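Local coordinates for imelysin-like protein (Psychrobacter arcticus, PDB 3PF0) that is of unknown function but belongs to the imelysin-like peptidase M75 family and is a putative metalloendopeptidase, at residues Y128-V139 with E161-G170; I147-L158 with G184-A195. All blocks are in the same frame, centred on the assembly; numbering follows the deposited sequence.

Interaction 1: residues Y128-V139 with E161-G170; sequences YINYYPDERGLV and ESAVVQGIPG
The rings of Y128 and Y131 each take a methyl group of E161-G170 on one face. A163 CB sits 3.6 Å from the centroid of the Y128 ring and 10° off its normal, and V164 CG2 lies 3.5 Å from the centroid of the Y131 ring; both are CH-pi contacts. In the plane of the Y128 ring, at its edge, are E161 O and Q166 CD, and the Q166 amide stands nearly upright to the ring, the planes 87° apart. R199 adds a cation-pi contact to Y128. The second methyl of V164, CG1, meets L138 O. With CG between the backbone N and the carbonyl carbon (chi1 57°), Q166 brings NE2 to S162 O at 2.8 Å, the acceptor in the amide plane, the donor above that of the carbonyl. NE2 also has L158 O as a partner, and OE1 takes a proton from a water that also donates to Y128 O. A second water links Y128 OH with E161 O, and a third joins Y131 N to Q166 O.
Past the rings, I168 N donates to I129 O at 2.7 Å. G167 CA packs 3.3 Å from Y128 O, where a CB would collide with the carbonyl oxygens of Y128 and I129. N130 OD1 lies against P169 CD, while ND2 of the same amide hydrogen-bonds E113. V139 CG2 reaches V164 O at 3.3 Å. The contact joins the end of helix 125-129 and its following loop to segment 161-170, I129 and I168 both packing on W109 of helix 92-112. Only one direct hydrogen bond, backbone to backbone, thus joins the segments; the other polar links run through waters, and packing does the rest.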
# COMPACT_ATOMS: atom_id res chain seq x y z
N TYR A 128 8.46 -3.76 8.80
CA TYR A 128 7.92 -4.74 9.75
C TYR A 128 6.47 -5.03 9.39
O TYR A 128 5.96 -6.08 9.74
CB TYR A 128 8.03 -4.25 11.22
CG TYR A 128 9.42 -4.36 11.80
CD1 TYR A 128 9.83 -5.51 12.46
CD2 TYR A 128 10.33 -3.30 11.69
CE1 TYR A 128 11.13 -5.62 12.99
CE2 TYR A 128 11.62 -3.40 12.22
CZ TYR A 128 12.01 -4.56 12.86
OH TYR A 128 13.28 -4.67 13.38
N ILE A 129 5.81 -4.08 8.69
CA ILE A 129 4.42 -4.20 8.23
C ILE A 129 4.36 -4.91 6.86
O ILE A 129 3.53 -5.81 6.67
CB ILE A 129 3.73 -2.80 8.19
CG1 ILE A 129 3.53 -2.25 9.62
CG2 ILE A 129 2.39 -2.85 7.44
CD1 ILE A 129 3.32 -0.76 9.71
N ASN A 130 5.21 -4.49 5.91
CA ASN A 130 5.25 -5.09 4.57
C ASN A 130 6.67 -5.05 4.02
O ASN A 130 7.08 -4.06 3.40
CB ASN A 130 4.26 -4.39 3.61
CG ASN A 130 4.09 -5.10 2.29
OD1 ASN A 130 4.14 -6.33 2.21
ND2 ASN A 130 3.88 -4.36 1.21
N TYR A 131 7.43 -6.13 4.25
CA TYR A 131 8.81 -6.22 3.78
C TYR A 131 8.78 -6.51 2.28
O TYR A 131 8.65 -7.65 1.86
CB TYR A 131 9.64 -7.26 4.56
CG TYR A 131 11.13 -7.00 4.41
CD1 TYR A 131 11.82 -7.44 3.28
CD2 TYR A 131 11.82 -6.23 5.34
CE1 TYR A 131 13.16 -7.13 3.09
CE2 TYR A 131 13.17 -5.93 5.17
CZ TYR A 131 13.84 -6.38 4.05
OH TYR A 131 15.17 -6.09 3.90
N TYR A 132 8.85 -5.44 1.49
CA TYR A 132 8.75 -5.50 0.03
C TYR A 132 9.50 -4.32 -0.61
O TYR A 132 9.38 -3.21 -0.12
CB TYR A 132 7.25 -5.47 -0.39
CG TYR A 132 7.01 -5.67 -1.87
CD1 TYR A 132 6.87 -6.95 -2.40
CD2 TYR A 132 6.96 -4.59 -2.74
CE1 TYR A 132 6.68 -7.14 -3.77
CE2 TYR A 132 6.76 -4.77 -4.11
CZ TYR A 132 6.63 -6.06 -4.62
OH TYR A 132 6.46 -6.26 -5.96
N PRO A 133 10.24 -4.49 -1.72
CA PRO A 133 10.55 -5.75 -2.44
C PRO A 133 11.34 -6.75 -1.57
O PRO A 133 11.89 -6.39 -0.54
CB PRO A 133 11.41 -5.28 -3.62
CG PRO A 133 11.14 -3.81 -3.76
CD PRO A 133 10.92 -3.34 -2.35
N ASP A 134 11.36 -8.02 -1.99
CA ASP A 134 12.13 -9.07 -1.34
C ASP A 134 12.83 -9.85 -2.45
O ASP A 134 12.53 -11.02 -2.70
CB ASP A 134 11.24 -9.97 -0.45
CG ASP A 134 11.96 -11.11 0.25
OD1 ASP A 134 13.20 -11.01 0.45
OD2 ASP A 134 11.29 -12.09 0.60
N GLU A 135 13.77 -9.17 -3.13
CA GLU A 135 14.54 -9.68 -4.27
C GLU A 135 15.31 -10.97 -3.97
O GLU A 135 15.54 -11.76 -4.89
CB GLU A 135 15.54 -8.61 -4.76
CG GLU A 135 14.89 -7.53 -5.59
CD GLU A 135 15.71 -6.27 -5.80
OE1 GLU A 135 16.93 -6.38 -6.06
OE2 GLU A 135 15.12 -5.17 -5.73
N ARG A 136 15.70 -11.20 -2.70
CA ARG A 136 16.48 -12.37 -2.31
C ARG A 136 15.62 -13.47 -1.66
O ARG A 136 16.17 -14.50 -1.28
CB ARG A 136 17.64 -11.98 -1.38
CG ARG A 136 18.69 -11.14 -2.09
CD ARG A 136 19.93 -10.91 -1.26
NE ARG A 136 20.88 -10.08 -1.99
CZ ARG A 136 22.20 -10.08 -1.80
NH1 ARG A 136 22.74 -10.87 -0.89
NH2 ARG A 136 22.97 -9.28 -2.52
N GLY A 137 14.30 -13.26 -1.59
CA GLY A 137 13.37 -14.23 -1.03
C GLY A 137 13.66 -14.61 0.41
O GLY A 137 13.63 -15.80 0.76
N LEU A 138 13.94 -13.61 1.24
CA LEU A 138 14.27 -13.78 2.65
C LEU A 138 13.06 -14.16 3.51
O LEU A 138 13.24 -14.78 4.56
CB LEU A 138 14.89 -12.47 3.19
CG LEU A 138 16.20 -11.98 2.55
CD1 LEU A 138 16.63 -10.66 3.16
CD2 LEU A 138 17.32 -13.01 2.68
N VAL A 139 11.84 -13.80 3.09
CA VAL A 139 10.60 -14.07 3.84
C VAL A 139 10.32 -15.59 3.95
O VAL A 139 10.14 -16.09 5.07
CB VAL A 139 9.38 -13.30 3.24
CG1 VAL A 139 8.07 -13.73 3.89
CG2 VAL A 139 9.56 -11.79 3.37
N GLU A 161 12.55 -9.84 16.57
CA GLU A 161 12.83 -10.67 15.39
C GLU A 161 12.90 -9.74 14.17
O GLU A 161 12.34 -8.64 14.20
CB GLU A 161 11.80 -11.80 15.20
CG GLU A 161 11.72 -12.79 16.34
CD GLU A 161 12.98 -13.59 16.66
OE1 GLU A 161 13.73 -13.93 15.72
OE2 GLU A 161 13.19 -13.90 17.86
N SER A 162 13.57 -10.19 13.09
CA SER A 162 13.69 -9.38 11.88
C SER A 162 12.33 -9.11 11.22
O SER A 162 11.38 -9.88 11.39
CB SER A 162 14.66 -10.02 10.89
OG SER A 162 14.23 -11.29 10.44
N ALA A 163 12.24 -7.98 10.50
CA ALA A 163 11.06 -7.51 9.78
C ALA A 163 10.63 -8.50 8.68
O ALA A 163 9.45 -8.61 8.36
CB ALA A 163 11.36 -6.15 9.18
N VAL A 164 11.61 -9.23 8.15
CA VAL A 164 11.52 -10.22 7.08
C VAL A 164 10.65 -11.46 7.48
O VAL A 164 10.09 -12.12 6.59
CB VAL A 164 13.00 -10.57 6.72
CG1 VAL A 164 13.30 -12.06 6.66
CG2 VAL A 164 13.45 -9.84 5.46
N VAL A 165 10.50 -11.75 8.79
CA VAL A 165 9.77 -12.93 9.25
C VAL A 165 8.38 -12.57 9.82
O VAL A 165 7.77 -13.39 10.52
CB VAL A 165 10.62 -13.77 10.25
CG1 VAL A 165 11.90 -14.26 9.60
CG2 VAL A 165 10.93 -13.01 11.53
N GLN A 166 7.87 -11.38 9.50
CA GLN A 166 6.58 -10.93 10.02
C GLN A 166 5.86 -9.99 9.02
O GLN A 166 6.28 -9.85 7.87
CB GLN A 166 6.77 -10.26 11.39
CG GLN A 166 7.74 -9.08 11.37
CD GLN A 166 8.12 -8.63 12.75
OE1 GLN A 166 7.30 -8.09 13.51
NE2 GLN A 166 9.39 -8.78 13.08
N GLY A 167 4.79 -9.36 9.50
CA GLY A 167 3.96 -8.45 8.71
C GLY A 167 3.11 -9.16 7.68
O GLY A 167 2.94 -10.39 7.74
N ILE A 168 2.61 -8.40 6.70
CA ILE A 168 1.78 -8.92 5.61
C ILE A 168 2.50 -10.08 4.83
O ILE A 168 1.86 -11.12 4.70
CB ILE A 168 1.28 -7.77 4.69
CG1 ILE A 168 0.21 -6.95 5.44
CG2 ILE A 168 0.72 -8.28 3.35
CD1 ILE A 168 0.14 -5.58 5.08
N PRO A 169 3.78 -9.98 4.38
CA PRO A 169 4.38 -11.13 3.65
C PRO A 169 4.66 -12.35 4.55
O PRO A 169 4.65 -13.48 4.04
CB PRO A 169 5.67 -10.56 3.08
CG PRO A 169 6.02 -9.42 3.98
CD PRO A 169 4.72 -8.84 4.40
N GLY A 170 4.91 -12.12 5.85
CA GLY A 170 5.12 -13.18 6.82
C GLY A 170 3.85 -13.99 7.01
O GLY A 170 3.87 -15.23 6.95
O HOH W 1 5.13 -6.74 12.44
O HOH W 2 14.09 -6.70 14.98
O HOH W 3 6.91 -7.45 6.64

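Interaction 2: residues I147-L158 with G184-A195; sequences ITANPALTAEQL and GQCAYVMSASSA
I147 meets G184 and Y188 where the end of helix 138-149 and the loop after it pack along helix 183-214 of this all-helical imelysin-like fold. Its CB points toward that helix. From there CG2 rests on the backbone of G184, 3.8 Å from G184 C, while CG1 lies 3.7 Å from Y188 CB and CD1 ends 3.8 Å from Y188 CG, the two side chains crossing at about a right angle. An alanine here lacks CG1, CG2 and CD1, and would probably open a gap beside G184 and the root of the Y188 ring. On the loop that follows, a water donates to the backbone oxygens of both N150 and G184, and P151 O touches A187 CB. L153, with CG anti to the backbone N (chi1 -171°), runs alongside Y188 and sets CD2 3.7 Å from Y188 CD1. Farther along, A155 CB packs on S194 OG at 3.4 Å, and L158 CD1 covers the backbone between S191 and A192 and the methyl of A195. Between these contacts, S191 OG comes to 2.7 Å from L153 O and 2.8 Å from A187 O in its own helix.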
# COMPACT_ATOMS: atom_id res chain seq x y z
N ILE A 147 9.13 -20.44 13.14
CA ILE A 147 8.03 -21.25 13.69
C ILE A 147 8.61 -22.53 14.35
O ILE A 147 8.17 -22.88 15.45
CB ILE A 147 6.94 -21.54 12.61
CG1 ILE A 147 6.29 -20.22 12.13
CG2 ILE A 147 5.88 -22.53 13.12
CD1 ILE A 147 5.46 -20.30 10.89
N THR A 148 9.61 -23.19 13.71
CA THR A 148 10.27 -24.38 14.25
C THR A 148 10.97 -24.02 15.57
O THR A 148 10.88 -24.77 16.54
CB THR A 148 11.25 -24.98 13.21
OG1 THR A 148 10.54 -25.32 12.03
CG2 THR A 148 11.98 -26.21 13.72
N ALA A 149 11.65 -22.86 15.59
CA ALA A 149 12.39 -22.38 16.75
C ALA A 149 11.46 -21.89 17.88
O ALA A 149 11.81 -22.04 19.05
CB ALA A 149 13.34 -21.26 16.34
N ASN A 150 10.29 -21.32 17.53
CA ASN A 150 9.34 -20.80 18.53
C ASN A 150 7.92 -21.34 18.30
O ASN A 150 7.11 -20.66 17.66
CB ASN A 150 9.33 -19.28 18.53
CG ASN A 150 10.69 -18.65 18.62
OD1 ASN A 150 11.41 -18.53 17.63
ND2 ASN A 150 11.06 -18.24 19.83
N PRO A 151 7.58 -22.54 18.83
CA PRO A 151 6.22 -23.07 18.62
C PRO A 151 5.17 -22.34 19.47
O PRO A 151 3.98 -22.42 19.16
CB PRO A 151 6.33 -24.54 19.04
CG PRO A 151 7.81 -24.79 19.28
CD PRO A 151 8.41 -23.48 19.61
N ALA A 152 5.61 -21.63 20.52
CA ALA A 152 4.79 -20.84 21.44
C ALA A 152 5.18 -19.35 21.34
O ALA A 152 5.40 -18.67 22.34
CB ALA A 152 4.95 -21.36 22.86
N LEU A 153 5.28 -18.87 20.10
CA LEU A 153 5.64 -17.49 19.78
C LEU A 153 4.58 -16.51 20.28
O LEU A 153 3.38 -16.80 20.21
CB LEU A 153 5.82 -17.37 18.25
CG LEU A 153 6.41 -16.07 17.69
CD1 LEU A 153 7.84 -15.82 18.17
CD2 LEU A 153 6.38 -16.10 16.18
N THR A 154 5.02 -15.38 20.82
CA THR A 154 4.12 -14.32 21.26
C THR A 154 4.29 -13.13 20.33
O THR A 154 5.35 -13.00 19.70
CB THR A 154 4.35 -13.92 22.73
OG1 THR A 154 5.62 -13.30 22.83
CG2 THR A 154 4.24 -15.10 23.70
N ALA A 155 3.28 -12.24 20.26
CA ALA A 155 3.31 -11.01 19.47
C ALA A 155 4.49 -10.11 19.86
O ALA A 155 5.15 -9.56 18.98
CB ALA A 155 2.02 -10.25 19.67
N GLU A 156 4.77 -9.98 21.17
CA GLU A 156 5.82 -9.12 21.73
C GLU A 156 7.21 -9.62 21.35
O GLU A 156 8.11 -8.81 21.13
CB GLU A 156 5.68 -8.99 23.25
CG GLU A 156 4.35 -8.42 23.73
CD GLU A 156 3.15 -9.36 23.71
OE1 GLU A 156 3.35 -10.59 23.67
OE2 GLU A 156 2.01 -8.85 23.69
N GLN A 157 7.37 -10.94 21.23
CA GLN A 157 8.64 -11.56 20.87
C GLN A 157 9.09 -11.20 19.45
O GLN A 157 10.29 -11.13 19.22
CB GLN A 157 8.54 -13.08 21.00
CG GLN A 157 8.78 -13.57 22.42
CD GLN A 157 8.77 -15.08 22.50
OE1 GLN A 157 7.98 -15.76 21.85
NE2 GLN A 157 9.66 -15.62 23.30
N LEU A 158 8.15 -10.95 18.53
CA LEU A 158 8.42 -10.58 17.14
C LEU A 158 9.12 -9.23 16.99
O LEU A 158 9.82 -9.03 15.99
CB LEU A 158 7.13 -10.57 16.34
CG LEU A 158 6.59 -11.95 15.96
CD1 LEU A 158 5.20 -11.84 15.46
CD2 LEU A 158 7.47 -12.62 14.90
N GLY A 184 1.76 -24.76 16.18
CA GLY A 184 2.86 -23.80 16.03
C GLY A 184 2.59 -22.75 14.97
O GLY A 184 2.83 -21.56 15.20
N GLN A 185 2.06 -23.18 13.79
CA GLN A 185 1.71 -22.27 12.70
C GLN A 185 0.57 -21.32 13.11
O GLN A 185 0.57 -20.15 12.74
CB GLN A 185 1.35 -23.05 11.43
CG GLN A 185 2.58 -23.48 10.65
CD GLN A 185 2.36 -24.73 9.83
OE1 GLN A 185 1.30 -25.39 9.87
NE2 GLN A 185 3.37 -25.10 9.07
N CYS A 186 -0.37 -21.83 13.93
CA CYS A 186 -1.50 -21.10 14.49
C CYS A 186 -1.03 -19.99 15.42
O CYS A 186 -1.52 -18.86 15.33
CB CYS A 186 -2.44 -22.06 15.20
SG CYS A 186 -3.98 -22.34 14.32
N ALA A 187 -0.04 -20.30 16.29
CA ALA A 187 0.55 -19.37 17.24
C ALA A 187 1.25 -18.24 16.50
O ALA A 187 1.21 -17.10 16.96
CB ALA A 187 1.53 -20.08 18.17
N TYR A 188 1.87 -18.54 15.34
CA TYR A 188 2.56 -17.55 14.52
C TYR A 188 1.57 -16.57 13.89
O TYR A 188 1.84 -15.38 13.87
CB TYR A 188 3.43 -18.20 13.41
CG TYR A 188 3.99 -17.17 12.44
CD1 TYR A 188 5.19 -16.51 12.71
CD2 TYR A 188 3.26 -16.77 11.32
CE1 TYR A 188 5.65 -15.49 11.88
CE2 TYR A 188 3.72 -15.75 10.49
CZ TYR A 188 4.92 -15.13 10.76
OH TYR A 188 5.36 -14.12 9.95
N VAL A 189 0.46 -17.07 13.31
CA VAL A 189 -0.53 -16.26 12.61
C VAL A 189 -1.18 -15.28 13.59
O VAL A 189 -1.36 -14.11 13.25
CB VAL A 189 -1.56 -17.15 11.84
CG1 VAL A 189 -2.77 -16.34 11.35
CG2 VAL A 189 -0.88 -17.89 10.68
N MSE A 190 -1.45 -15.75 14.83
CA MSE A 190 -2.00 -14.92 15.89
C MSE A 190 -0.99 -13.88 16.35
O MSE A 190 -1.36 -12.71 16.48
CB MSE A 190 -2.44 -15.78 17.08
CG MSE A 190 -3.72 -16.57 16.82
SE MSE A 190 -4.04 -17.83 18.27
CE MSE A 190 -4.41 -16.55 19.72
N SER A 191 0.29 -14.29 16.53
CA SER A 191 1.37 -13.39 16.96
C SER A 191 1.67 -12.32 15.91
O SER A 191 1.77 -11.15 16.27
CB SER A 191 2.65 -14.17 17.24
OG SER A 191 2.47 -15.00 18.37
N ALA A 192 1.79 -12.71 14.63
CA ALA A 192 2.11 -11.77 13.56
C ALA A 192 0.98 -10.80 13.29
O ALA A 192 1.26 -9.62 13.15
CB ALA A 192 2.51 -12.51 12.29
N SER A 193 -0.28 -11.24 13.27
CA SER A 193 -1.42 -10.34 13.04
C SER A 193 -1.60 -9.38 14.25
O SER A 193 -1.87 -8.19 14.06
CB SER A 193 -2.69 -11.12 12.72
OG SER A 193 -2.98 -12.11 13.70
N SER A 194 -1.34 -9.87 15.48
CA SER A 194 -1.39 -9.04 16.70
C SER A 194 -0.28 -7.98 16.69
O SER A 194 -0.55 -6.82 16.99
CB SER A 194 -1.25 -9.91 17.95
OG SER A 194 -1.12 -9.13 19.13
N ALA A 195 0.98 -8.38 16.34
CA ALA A 195 2.10 -7.44 16.27
C ALA A 195 1.84 -6.40 15.18
O ALA A 195 2.12 -5.23 15.39
CB ALA A 195 3.40 -8.18 16.00
O HOH W 4 4.81 -20.09 16.33

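In the fold
Interactions 1 and 2 have centres about 15 Å apart and interlock along the chain, their segments alternating, with helix 138-149 beginning in the first and ending in the second. They also touch directly: Y188 OH probably hydrogen-bonds V165 O at 2.6 Å, and Q166 NE2 probably gives a bond to L158 O at 2.9 Å. The tyrosine that I147 and L153 both touch therefore reaches with its hydroxyl to segment 161-170. V143 and L146 of helix 138-149 pack on Y188 as well. On the far side of interaction 2, the C85-C186 disulfide ties helix 183-214 to C85, just after helix 48-84.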